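Inositol-3-phosphate synthase (PDB 1VKO) is an NAD-binding enzyme of the myo-inositol-1-phosphate synthase family, built round a Rossmann-type domain and assembled from four subunits. Local coordinates at residues V93-A98 and K174-E179; L149-L154 and L447-A452; H223-H226 and I231-F234. All coordinates share one frame; numbering follows the deposited sequence.

Contact 1 (V93-A98 and K174-E179); sequences VGSIFA and KVFEPE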
ATOM      1  N   VAL A  93      13.677 -24.479 -18.605  1.00 25.14           N
ATOM      2  CA  VAL A  93      14.720 -25.004 -19.502  1.00 24.41           C
ATOM      3  C   VAL A  93      15.834 -23.963 -19.651  1.00 23.42           C
ATOM      4  O   VAL A  93      17.003 -24.268 -19.466  1.00 22.99           O
ATOM      5  CB  VAL A  93      14.148 -25.408 -20.905  1.00 24.65           C
ATOM      6  CG1 VAL A  93      15.221 -26.024 -21.810  1.00 22.42           C
ATOM      7  CG2 VAL A  93      13.011 -26.363 -20.777  1.00 22.27           C
ATOM      8  N   GLY A  94      15.456 -22.729 -19.962  1.00 23.57           N
ATOM      9  CA  GLY A  94      16.414 -21.648 -20.152  1.00 24.01           C
ATOM     10  C   GLY A  94      17.404 -21.499 -19.018  1.00 25.57           C
ATOM     11  O   GLY A  94      18.617 -21.441 -19.243  1.00 26.60           O
ATOM     12  N   SER A  95      16.881 -21.440 -17.795  1.00 25.34           N
ATOM     13  CA  SER A  95      17.685 -21.239 -16.597  1.00 25.26           C
ATOM     14  C   SER A  95      18.647 -22.373 -16.261  1.00 26.51           C
ATOM     15  O   SER A  95      19.715 -22.111 -15.675  1.00 29.91           O
ATOM     16  CB  SER A  95      16.794 -20.952 -15.392  1.00 23.63           C
ATOM     17  OG  SER A  95      15.925 -19.864 -15.650  1.00 33.53           O
ATOM     18  N   ILE A  96      18.284 -23.614 -16.593  1.00 25.98           N
ATOM     19  CA  ILE A  96      19.231 -24.761 -16.465  1.00 24.84           C
ATOM     20  C   ILE A  96      20.459 -24.520 -17.340  1.00 23.97           C
ATOM     21  O   ILE A  96      21.603 -24.544 -16.867  1.00 25.22           O
ATOM     22  CB  ILE A  96      18.499 -26.129 -16.730  1.00 22.52           C
ATOM     23  CG1 ILE A  96      17.479 -26.393 -15.605  1.00 31.00           C
ATOM     24  CG2 ILE A  96      19.411 -27.275 -16.719  1.00 28.48           C
ATOM     25  CD1 ILE A  96      16.473 -27.492 -15.899  1.00 19.94           C
ATOM     26  N   PHE A  97      20.227 -24.225 -18.604  1.00 24.54           N
ATOM     27  CA  PHE A  97      21.329 -23.924 -19.527  1.00 23.90           C
ATOM     28  C   PHE A  97      22.125 -22.761 -19.008  1.00 25.15           C
ATOM     29  O   PHE A  97      23.342 -22.780 -19.004  1.00 26.86           O
ATOM     30  CB  PHE A  97      20.776 -23.559 -20.900  1.00 20.01           C
ATOM     31  CG  PHE A  97      20.370 -24.750 -21.721  1.00 29.67           C
ATOM     32  CD1 PHE A  97      21.200 -25.885 -21.801  1.00 22.99           C
ATOM     33  CD2 PHE A  97      19.183 -24.739 -22.439  1.00 24.63           C
ATOM     34  CE1 PHE A  97      20.821 -26.981 -22.559  1.00 24.30           C
ATOM     35  CE2 PHE A  97      18.810 -25.829 -23.220  1.00 31.37           C
ATOM     36  CZ  PHE A  97      19.613 -26.951 -23.275  1.00 25.34           C
ATOM     37  N   ALA A  98      21.407 -21.737 -18.559  1.00 25.55           N
ATOM     38  CA  ALA A  98      22.006 -20.507 -18.151  1.00 23.20           C
ATOM     39  C   ALA A  98      22.902 -20.764 -16.969  1.00 25.07           C
ATOM     40  O   ALA A  98      24.006 -20.231 -16.917  1.00 28.44           O
ATOM     41  CB  ALA A  98      20.935 -19.502 -17.826  1.00 27.40           C
ATOM     42  N   LYS A 174       8.677 -13.303 -22.192  1.00 23.47           N
ATOM     43  CA  LYS A 174       9.117 -11.959 -21.731  1.00 23.14           C
ATOM     44  C   LYS A 174       9.669 -12.012 -20.307  1.00 19.12           C
ATOM     45  O   LYS A 174       9.478 -11.072 -19.540  1.00 21.67           O
ATOM     46  CB  LYS A 174       7.968 -10.923 -21.793  1.00 20.31           C
ATOM     47  CG  LYS A 174       7.352 -10.738 -23.178  1.00 27.61           C
ATOM     48  CD  LYS A 174       6.487  -9.510 -23.251  1.00 31.59           C
ATOM     49  CE  LYS A 174       5.006  -9.781 -23.009  1.00 40.24           C
ATOM     50  NZ  LYS A 174       4.369 -10.421 -24.197  1.00 53.57           N
ATOM     51  N   VAL A 175      10.322 -13.112 -19.958  1.00 12.47           N
ATOM     52  CA  VAL A 175      10.933 -13.293 -18.640  1.00 12.73           C
ATOM     53  C   VAL A 175      12.421 -12.895 -18.590  1.00 17.74           C
ATOM     54  O   VAL A 175      12.836 -12.068 -17.759  1.00 20.47           O
ATOM     55  CB  VAL A 175      10.745 -14.768 -18.169  1.00 13.36           C
ATOM     56  CG1 VAL A 175      11.207 -14.955 -16.742  1.00 19.75           C
ATOM     57  CG2 VAL A 175       9.268 -15.159 -18.281  1.00 12.61           C
ATOM     58  N   PHE A 176      13.237 -13.487 -19.462  1.00 15.91           N
ATOM     59  CA  PHE A 176      14.648 -13.165 -19.494  1.00 14.94           C
ATOM     60  C   PHE A 176      14.822 -11.846 -20.235  1.00 17.30           C
ATOM     61  O   PHE A 176      14.125 -11.564 -21.211  1.00 18.66           O
ATOM     62  CB  PHE A 176      15.424 -14.240 -20.258  1.00 15.35           C
ATOM     63  CG  PHE A 176      15.320 -15.620 -19.656  1.00  5.44           C
ATOM     64  CD1 PHE A 176      15.868 -15.907 -18.425  1.00 20.54           C
ATOM     65  CD2 PHE A 176      14.710 -16.634 -20.349  1.00  8.15           C
ATOM     66  CE1 PHE A 176      15.777 -17.200 -17.875  1.00 25.16           C
ATOM     67  CE2 PHE A 176      14.630 -17.927 -19.828  1.00 18.11           C
ATOM     68  CZ  PHE A 176      15.168 -18.200 -18.573  1.00 26.35           C
ATOM     69  N   GLU A 177      15.790 -11.057 -19.790  1.00 17.28           N
ATOM     70  CA  GLU A 177      16.160  -9.802 -20.441  1.00 14.31           C
ATOM     71  C   GLU A 177      16.681 -10.140 -21.868  1.00 13.91           C
ATOM     72  O   GLU A 177      17.130 -11.260 -22.047  1.00 14.33           O
ATOM     73  CB  GLU A 177      17.271  -9.176 -19.614  1.00 13.82           C
ATOM     74  CG  GLU A 177      16.864  -8.606 -18.283  1.00 23.91           C
ATOM     75  CD  GLU A 177      15.687  -7.657 -18.387  1.00 25.36           C
ATOM     76  OE1 GLU A 177      15.727  -6.682 -19.167  1.00 27.03           O
ATOM     77  OE2 GLU A 177      14.716  -7.919 -17.691  1.00 22.42           O
ATOM     78  N   PRO A 178      16.609  -9.227 -22.851  1.00 10.52           N
ATOM     79  CA  PRO A 178      16.914  -9.563 -24.234  1.00 15.63           C
ATOM     80  C   PRO A 178      18.260 -10.243 -24.279  1.00 13.00           C
ATOM     81  O   PRO A 178      18.316 -11.380 -24.674  1.00 17.13           O
ATOM     82  CB  PRO A 178      16.909  -8.189 -24.938  1.00 16.54           C
ATOM     83  CG  PRO A 178      15.747  -7.448 -24.082  1.00 15.42           C
ATOM     84  CD  PRO A 178      16.246  -7.803 -22.733  1.00 12.10           C
ATOM     85  N   GLU A 179      19.282  -9.618 -23.724  1.00 15.91           N
ATOM     86  CA  GLU A 179      20.639 -10.154 -23.771  1.00 21.30           C
ATOM     87  C   GLU A 179      20.703 -11.617 -23.460  1.00 21.70           C
ATOM     88  O   GLU A 179      21.356 -12.351 -24.192  1.00 19.10           O
ATOM     89  CB  GLU A 179      21.580  -9.423 -22.818  1.00 23.59           C
ATOM     90  CG  GLU A 179      23.044  -9.617 -23.201  1.00 26.92           C
ATOM     91  CD  GLU A 179      24.040  -9.153 -22.141  1.00 35.72           C
ATOM     92  OE1 GLU A 179      23.724  -8.248 -21.331  1.00 28.23           O
ATOM     93  OE2 GLU A 179      25.163  -9.717 -22.127  1.00 41.16           O
TER

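Contact 2 (L149-L154 and L447-A452); sequences LSPNDL and LIYDLA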
ATOM      1  N   LEU A 149      19.781 -34.338  -6.677  1.00 26.34           N
ATOM      2  CA  LEU A 149      20.148 -33.741  -7.960  1.00 27.92           C
ATOM      3  C   LEU A 149      20.405 -32.232  -7.882  1.00 29.07           C
ATOM      4  O   LEU A 149      19.914 -31.546  -6.985  1.00 27.43           O
ATOM      5  CB  LEU A 149      19.041 -33.987  -8.978  1.00 26.91           C
ATOM      6  CG  LEU A 149      18.665 -35.419  -9.310  1.00 26.61           C
ATOM      7  CD1 LEU A 149      17.252 -35.418  -9.852  1.00 19.67           C
ATOM      8  CD2 LEU A 149      19.678 -35.995 -10.320  1.00 13.61           C
ATOM      9  N   SER A 150      21.209 -31.733  -8.817  1.00 29.52           N
ATOM     10  CA  SER A 150      21.225 -30.316  -9.136  1.00 30.31           C
ATOM     11  C   SER A 150      20.393 -30.179 -10.371  1.00 30.70           C
ATOM     12  O   SER A 150      20.376 -31.101 -11.191  1.00 33.90           O
ATOM     13  CB  SER A 150      22.642 -29.867  -9.485  1.00 33.19           C
ATOM     14  OG  SER A 150      22.618 -28.747 -10.368  1.00 30.29           O
ATOM     15  N   PRO A 151      19.735 -29.046 -10.574  1.00 30.85           N
ATOM     16  CA  PRO A 151      18.917 -28.894 -11.779  1.00 29.30           C
ATOM     17  C   PRO A 151      19.774 -28.981 -13.033  1.00 29.68           C
ATOM     18  O   PRO A 151      19.235 -29.154 -14.114  1.00 31.15           O
ATOM     19  CB  PRO A 151      18.314 -27.497 -11.627  1.00 30.08           C
ATOM     20  CG  PRO A 151      18.315 -27.258 -10.121  1.00 30.42           C
ATOM     21  CD  PRO A 151      19.674 -27.847  -9.711  1.00 32.10           C
ATOM     22  N   ASN A 152      21.092 -28.858 -12.885  1.00 25.11           N
ATOM     23  CA  ASN A 152      21.982 -29.016 -14.014  1.00 28.57           C
ATOM     24  C   ASN A 152      21.994 -30.461 -14.513  1.00 28.10           C
ATOM     25  O   ASN A 152      22.335 -30.696 -15.656  1.00 26.99           O
ATOM     26  CB  ASN A 152      23.406 -28.531 -13.677  1.00 25.92           C
ATOM     27  CG  ASN A 152      23.442 -27.059 -13.270  1.00 33.04           C
ATOM     28  OD1 ASN A 152      22.590 -26.246 -13.673  1.00 27.57           O
ATOM     29  ND2 ASN A 152      24.424 -26.711 -12.463  1.00 33.08           N
ATOM     30  N   ASP A 153      21.576 -31.406 -13.664  1.00 29.83           N
ATOM     31  CA  ASP A 153      21.662 -32.839 -13.956  1.00 28.48           C
ATOM     32  C   ASP A 153      20.372 -33.351 -14.561  1.00 30.98           C
ATOM     33  O   ASP A 153      20.243 -34.570 -14.823  1.00 33.45           O
ATOM     34  CB  ASP A 153      21.878 -33.642 -12.671  1.00 28.13           C
ATOM     35  CG  ASP A 153      23.150 -33.293 -11.963  1.00 31.42           C
ATOM     36  OD1 ASP A 153      24.216 -33.320 -12.631  1.00 30.86           O
ATOM     37  OD2 ASP A 153      23.177 -33.000 -10.741  1.00 19.31           O
ATOM     38  N   LEU A 154      19.394 -32.453 -14.725  1.00 29.99           N
ATOM     39  CA  LEU A 154      18.079 -32.846 -15.254  1.00 27.18           C
ATOM     40  C   LEU A 154      18.087 -32.736 -16.759  1.00 25.33           C
ATOM     41  O   LEU A 154      18.472 -31.702 -17.302  1.00 24.85           O
ATOM     42  CB  LEU A 154      16.951 -31.973 -14.689  1.00 22.10           C
ATOM     43  CG  LEU A 154      16.580 -31.883 -13.193  1.00 29.57           C
ATOM     44  CD1 LEU A 154      15.528 -30.759 -12.963  1.00 15.42           C
ATOM     45  CD2 LEU A 154      16.070 -33.221 -12.593  1.00 24.88           C
ATOM     46  N   LEU A 447      10.446 -23.988  -8.466  1.00 26.03           N
ATOM     47  CA  LEU A 447       9.545 -24.939  -7.806  1.00 25.20           C
ATOM     48  C   LEU A 447       9.363 -26.165  -8.675  1.00 24.93           C
ATOM     49  O   LEU A 447       9.112 -27.269  -8.195  1.00 27.27           O
ATOM     50  CB  LEU A 447       8.178 -24.304  -7.518  1.00 25.34           C
ATOM     51  CG  LEU A 447       7.887 -23.528  -6.224  1.00 34.10           C
ATOM     52  CD1 LEU A 447       8.952 -22.526  -5.865  1.00 44.78           C
ATOM     53  CD2 LEU A 447       6.540 -22.825  -6.326  1.00 31.67           C
ATOM     54  N   ILE A 448       9.472 -25.975  -9.973  1.00 23.09           N
ATOM     55  CA  ILE A 448       9.470 -27.101 -10.845  1.00 20.90           C
ATOM     56  C   ILE A 448      10.744 -27.898 -10.565  1.00 21.87           C
ATOM     57  O   ILE A 448      10.684 -29.121 -10.499  1.00 21.69           O
ATOM     58  CB  ILE A 448       9.387 -26.683 -12.300  1.00 21.94           C
ATOM     59  CG1 ILE A 448       7.962 -26.201 -12.633  1.00 17.31           C
ATOM     60  CG2 ILE A 448       9.791 -27.884 -13.197  1.00 21.69           C
ATOM     61  CD1 ILE A 448       7.854 -25.466 -13.930  1.00 22.36           C
ATOM     62  N   TYR A 449      11.887 -27.226 -10.360  1.00 23.00           N
ATOM     63  CA  TYR A 449      13.110 -27.974 -10.079  1.00 20.33           C
ATOM     64  C   TYR A 449      12.972 -28.675  -8.740  1.00 20.89           C
ATOM     65  O   TYR A 449      13.370 -29.805  -8.629  1.00 21.02           O
ATOM     66  CB  TYR A 449      14.392 -27.139 -10.081  1.00 19.53           C
ATOM     67  CG  TYR A 449      14.636 -26.271 -11.265  1.00 13.14           C
ATOM     68  CD1 TYR A 449      14.344 -26.689 -12.549  1.00 20.97           C
ATOM     69  CD2 TYR A 449      15.186 -25.007 -11.090  1.00 20.39           C
ATOM     70  CE1 TYR A 449      14.603 -25.864 -13.651  1.00  7.26           C
ATOM     71  CE2 TYR A 449      15.452 -24.177 -12.167  1.00 14.17           C
ATOM     72  CZ  TYR A 449      15.161 -24.612 -13.427  1.00 11.53           C
ATOM     73  OH  TYR A 449      15.361 -23.754 -14.462  1.00 21.20           O
ATOM     74  N   ASP A 450      12.354 -28.043  -7.741  1.00 20.40           N
ATOM     75  CA  ASP A 450      12.242 -28.699  -6.446  1.00 19.10           C
ATOM     76  C   ASP A 450      11.330 -29.911  -6.463  1.00 23.69           C
ATOM     77  O   ASP A 450      11.629 -30.935  -5.802  1.00 24.43           O
ATOM     78  CB  ASP A 450      11.757 -27.753  -5.367  1.00 18.40           C
ATOM     79  CG  ASP A 450      12.723 -26.595  -5.100  1.00 30.18           C
ATOM     80  OD1 ASP A 450      13.958 -26.829  -5.083  1.00 32.74           O
ATOM     81  OD2 ASP A 450      12.318 -25.422  -4.865  1.00 29.94           O
ATOM     82  N   LEU A 451      10.199 -29.812  -7.166  1.00 23.98           N
ATOM     83  CA  LEU A 451       9.259 -30.949  -7.194  1.00 22.44           C
ATOM     84  C   LEU A 451       9.952 -32.169  -7.840  1.00 20.38           C
ATOM     85  O   LEU A 451       9.957 -33.279  -7.296  1.00 18.54           O
ATOM     86  CB  LEU A 451       7.960 -30.581  -7.915  1.00 19.54           C
ATOM     87  CG  LEU A 451       7.027 -29.555  -7.251  1.00 17.69           C
ATOM     88  CD1 LEU A 451       6.242 -28.824  -8.328  1.00 22.54           C
ATOM     89  CD2 LEU A 451       6.081 -30.188  -6.232  1.00  7.65           C
ATOM     90  N   ALA A 452      10.566 -31.955  -8.991  1.00 20.43           N
ATOM     91  CA  ALA A 452      11.257 -33.041  -9.648  1.00 19.42           C
ATOM     92  C   ALA A 452      12.268 -33.625  -8.648  1.00 21.83           C
ATOM     93  O   ALA A 452      12.370 -34.853  -8.498  1.00 25.17           O
ATOM     94  CB  ALA A 452      11.947 -32.546 -10.926  1.00 18.69           C
TER

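Contact 3 (H223-H226 and I231-F234); sequences HLEH and IRKF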
ATOM      1  N   HIS A 223      -4.468 -41.932 -28.171  1.00 25.33           N
ATOM      2  CA  HIS A 223      -3.723 -40.853 -27.530  1.00 22.10           C
ATOM      3  C   HIS A 223      -2.877 -41.352 -26.384  1.00 24.01           C
ATOM      4  O   HIS A 223      -1.690 -41.025 -26.311  1.00 23.46           O
ATOM      5  CB  HIS A 223      -4.619 -39.703 -27.121  1.00 19.57           C
ATOM      6  CG  HIS A 223      -5.216 -38.997 -28.292  1.00 22.35           C
ATOM      7  ND1 HIS A 223      -6.430 -38.344 -28.237  1.00 26.09           N
ATOM      8  CD2 HIS A 223      -4.781 -38.876 -29.567  1.00 12.72           C
ATOM      9  CE1 HIS A 223      -6.720 -37.858 -29.430  1.00 16.81           C
ATOM     10  NE2 HIS A 223      -5.736 -38.165 -30.255  1.00 21.81           N
ATOM     11  N   LEU A 224      -3.481 -42.182 -25.531  1.00 23.41           N
ATOM     12  CA  LEU A 224      -2.799 -42.792 -24.390  1.00 25.28           C
ATOM     13  C   LEU A 224      -1.546 -43.517 -24.822  1.00 25.90           C
ATOM     14  O   LEU A 224      -0.494 -43.389 -24.201  1.00 28.35           O
ATOM     15  CB  LEU A 224      -3.743 -43.758 -23.670  1.00 21.60           C
ATOM     16  CG  LEU A 224      -3.096 -44.613 -22.600  1.00 27.61           C
ATOM     17  CD1 LEU A 224      -2.440 -43.775 -21.545  1.00 28.51           C
ATOM     18  CD2 LEU A 224      -4.174 -45.472 -21.983  1.00 33.81           C
ATOM     19  N   GLU A 225      -1.678 -44.278 -25.896  1.00 26.94           N
ATOM     20  CA  GLU A 225      -0.597 -45.078 -26.423  1.00 27.22           C
ATOM     21  C   GLU A 225       0.480 -44.202 -27.025  1.00 27.18           C
ATOM     22  O   GLU A 225       1.652 -44.552 -26.993  1.00 26.16           O
ATOM     23  CB  GLU A 225      -1.140 -46.027 -27.489  1.00 27.79           C
ATOM     24  CG  GLU A 225      -1.706 -47.320 -26.928  1.00 28.81           C
ATOM     25  CD  GLU A 225      -0.681 -48.130 -26.161  1.00 26.34           C
ATOM     26  OE1 GLU A 225       0.545 -48.043 -26.449  1.00 37.32           O
ATOM     27  OE2 GLU A 225      -1.103 -48.860 -25.256  1.00 33.80           O
ATOM     28  N   HIS A 226       0.078 -43.060 -27.580  1.00 26.49           N
ATOM     29  CA  HIS A 226       1.019 -42.189 -28.276  1.00 26.25           C
ATOM     30  C   HIS A 226       1.974 -41.570 -27.270  1.00 26.84           C
ATOM     31  O   HIS A 226       3.191 -41.536 -27.503  1.00 27.34           O
ATOM     32  CB  HIS A 226       0.268 -41.090 -29.011  1.00 25.31           C
ATOM     33  CG  HIS A 226       1.145 -40.176 -29.807  1.00 28.61           C
ATOM     34  ND1 HIS A 226       1.104 -40.120 -31.181  1.00 24.06           N
ATOM     35  CD2 HIS A 226       2.069 -39.265 -29.422  1.00 25.17           C
ATOM     36  CE1 HIS A 226       1.957 -39.208 -31.611  1.00 27.40           C
ATOM     37  NE2 HIS A 226       2.554 -38.672 -30.562  1.00 28.27           N
ATOM     38  N   ILE A 231       7.206 -41.463 -23.907  1.00 22.05           N
ATOM     39  CA  ILE A 231       7.941 -41.611 -22.652  1.00 23.96           C
ATOM     40  C   ILE A 231       9.030 -42.663 -22.748  1.00 26.98           C
ATOM     41  O   ILE A 231      10.161 -42.410 -22.334  1.00 28.10           O
ATOM     42  CB  ILE A 231       6.959 -41.954 -21.512  1.00 26.28           C
ATOM     43  CG1 ILE A 231       6.070 -40.736 -21.214  1.00 16.87           C
ATOM     44  CG2 ILE A 231       7.721 -42.434 -20.267  1.00 21.97           C
ATOM     45  CD1 ILE A 231       4.910 -41.042 -20.344  1.00 25.40           C
ATOM     46  N   ARG A 232       8.686 -43.836 -23.295  1.00 28.05           N
ATOM     47  CA  ARG A 232       9.630 -44.944 -23.402  1.00 29.01           C
ATOM     48  C   ARG A 232      10.843 -44.557 -24.215  1.00 27.66           C
ATOM     49  O   ARG A 232      11.954 -44.929 -23.869  1.00 27.39           O
ATOM     50  CB  ARG A 232       9.006 -46.150 -24.083  1.00 30.75           C
ATOM     51  CG  ARG A 232       7.897 -46.810 -23.349  1.00 31.05           C
ATOM     52  CD  ARG A 232       7.553 -48.159 -23.945  1.00 37.11           C
ATOM     53  NE  ARG A 232       6.110 -48.318 -24.177  1.00 43.00           N
ATOM     54  CZ  ARG A 232       5.489 -48.106 -25.332  1.00 28.77           C
ATOM     55  NH1 ARG A 232       6.156 -47.719 -26.416  1.00 39.50           N
ATOM     56  NH2 ARG A 232       4.188 -48.298 -25.402  1.00 42.66           N
ATOM     57  N   LYS A 233      10.619 -43.825 -25.300  1.00 28.62           N
ATOM     58  CA  LYS A 233      11.703 -43.439 -26.200  1.00 29.11           C
ATOM     59  C   LYS A 233      12.613 -42.411 -25.541  1.00 29.75           C
ATOM     60  O   LYS A 233      13.813 -42.412 -25.756  1.00 32.18           O
ATOM     61  CB  LYS A 233      11.134 -42.914 -27.520  1.00 32.00           C
ATOM     62  CG  LYS A 233      12.125 -42.132 -28.377  1.00 38.24           C
ATOM     63  CD  LYS A 233      11.465 -41.673 -29.660  1.00 50.03           C
ATOM     64  CE  LYS A 233      12.148 -40.440 -30.205  1.00 55.43           C
ATOM     65  NZ  LYS A 233      11.379 -39.940 -31.370  1.00 64.04           N
ATOM     66  N   PHE A 234      12.027 -41.534 -24.735  1.00 27.48           N
ATOM     67  CA  PHE A 234      12.785 -40.550 -24.001  1.00 24.56           C
ATOM     68  C   PHE A 234      13.669 -41.299 -23.007  1.00 23.83           C
ATOM     69  O   PHE A 234      14.858 -41.022 -22.901  1.00 24.83           O
ATOM     70  CB  PHE A 234      11.794 -39.591 -23.293  1.00 22.62           C
ATOM     71  CG  PHE A 234      12.444 -38.506 -22.490  1.00 18.30           C
ATOM     72  CD1 PHE A 234      13.182 -37.505 -23.101  1.00 22.22           C
ATOM     73  CD2 PHE A 234      12.308 -38.481 -21.105  1.00 21.87           C
ATOM     74  CE1 PHE A 234      13.783 -36.492 -22.331  1.00 21.11           C
ATOM     75  CE2 PHE A 234      12.889 -37.483 -20.341  1.00 14.81           C
ATOM     76  CZ  PHE A 234      13.624 -36.484 -20.953  1.00 27.68           C
TER
HETATM   77  O   HOH W   1       1.753 -49.944 -24.563  1.00 36.84           O

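Contact 1 (V93-A98 and K174-E179)
Gly94 and Phe176 mark the nearest backbone approach, with Gly94 CA and Phe176 CA 8.7 Å apart. One partner is regular helix, the second half of helix 87-100; the other is the short link between helix 168-173 and helix 178-188. Lys174, just past helix 168-173, breaks from helical angles with a positive phi of 70°, Phe176 is extended, and Glu177 is the N-cap of the next helix. At that CA distance the link stays well back from helix 87-100, and a single long side chain spans the gap.

That side chain is Phe176. Its CG is anti to its own carbonyl carbon (chi1 -60°), and the ring reaches the helix with its CZ end leading. CZ comes 4.0 Å from Gly94 CA, approaching obliquely. Gly94 has no side chain, which lets the ring come this close to the helix backbone. On Ser95 the approach is to the ring edge: Ser95 OG lies near the ring plane, 3.4 Å from Phe176 CZ and 3.5 Å from Phe176 CE1. The hydroxyl is already hydrogen-bonded to Thr91 O one turn back in the helix, so what it offers the ring is probably its electron-rich oxygen, well matched to the slightly positive C-H rim.

The contact is buried partly by the tetramer. Met426 of the third subunit packs on Phe176 and Ala98, and Phe425 of that subunit packs on Ser95, while Glu177 forms a salt bridge with Lys108 of the second subunit. Helix 87-100 directly follows strand 77-82 of the parallel sheet and a glycine-rich turn, the strand-turn-helix start characteristic of a Rossmann-type dinucleotide-binding domain.

Contact 2 (L149-L154 and L447-A452)
Pro151 sets its CB over one face of the Tyr449 ring, the two side chains crossing at about a right angle, and so joins the loop before strand 154-159 of the Rossmann-type parallel sheet to helix 440-458. The interaction is CH-pi: Pro151 CB lies 4.1 Å from the ring centroid of Tyr449 and 17° off the normal. Pro151 CG continues the contact at the root of the side chain, 3.9 Å from Tyr449 CB. A chi1 of -51° swings the ring out beside its own backbone N toward the loop, and chi2 of -40° sets the face that meets the proline, while the ring of Tyr116 meets the phenol nearly at right angles.

Apolar packing is looser beside it. One methyl, Leu154 CD1, serves both helix residues, lying 4.3 Å from Tyr449 CD1 and 4.5 Å from Ala452 CB.

Polar contacts stay within the loop or go elsewhere. Tyr449 OH, buried, is hydrogen-bonded to Ala92 O of helix 87-100. The 3-10 turn carrying Pro151 is fixed from within: Asn152 N donates to Ser150 OG, an ST turn, at 2.9 Å. Asp153 closes the other way, its OD2 taking the Ser150 N-H on the anti side at 3.0 Å.

Contact 3 (H223-H226 and I231-F234)
Glu225 and Arg232 stand seven residues apart on the same helix, 220-238, so they are two turns away from each other along one side of it and their side chains meet outside the backbone cylinder. The ion pair they form is long, with Glu225 OE1 3.8 Å from Arg232 NH2. Even so the two flat groups are well turned for each other: the carboxylate oxygen lies at the edge of the guanidinium, near its plane, and the two planes differ by only 30°. Arginine covers most of the distance. Its chain bends at chi3 (-131°), which carries the guanidinium back toward the start of the helix, while the glutamate, bent at chi2 (-60°), turns its OE1 to meet it.

A water bridges the gap. It donates to Glu225 OE1 at 2.9 Å and accepts a weak bond from Arg232 NH2 at 3.1 Å.

Both charged residues are partly exposed, whereas other sides of the helix are packed. Helix 220-238 lies against the Rossmann-type parallel sheet: Ile231 and Phe234 press on Leu80 of strand 77-82, Phe234 also reaches strand 154-159, and Leu224 packs on helix 281-291. Where solvent reaches the charged pair, water would be expected to weaken its attraction.

Each charge has a further partner. Arg232 NE forms a salt bridge with Glu292 OE2, so that the guanidinium is held at NE as well as approached at NH2. Glu225 OE2 makes a long, weak ion pair with Arg228, one turn along the helix.

In the fold
Contacts 1 and 2 touch, their centres 16 Å apart: helix 87-100 lies between the Phe176 link and helix 440-458, with Ile96 CD1 3.3 Å from Tyr449 CE1. Along the chain their segments alternate, so residues far apart in sequence come together within and around the Rossmann-type domain. Contact 3 lies between residues 154 and 447 in sequence, with its centre 29 Å from contact 1 and 23 Å from contact 2. The parallel sheet connects all three. Strand 77-82 gives Leu79 to helix 440-458 and Leu80 to helix 220-238, consistent with helices packed on opposite faces. Contact 1 also borders neighbouring subunits, whereas no other chain of the assembly touches contact 3.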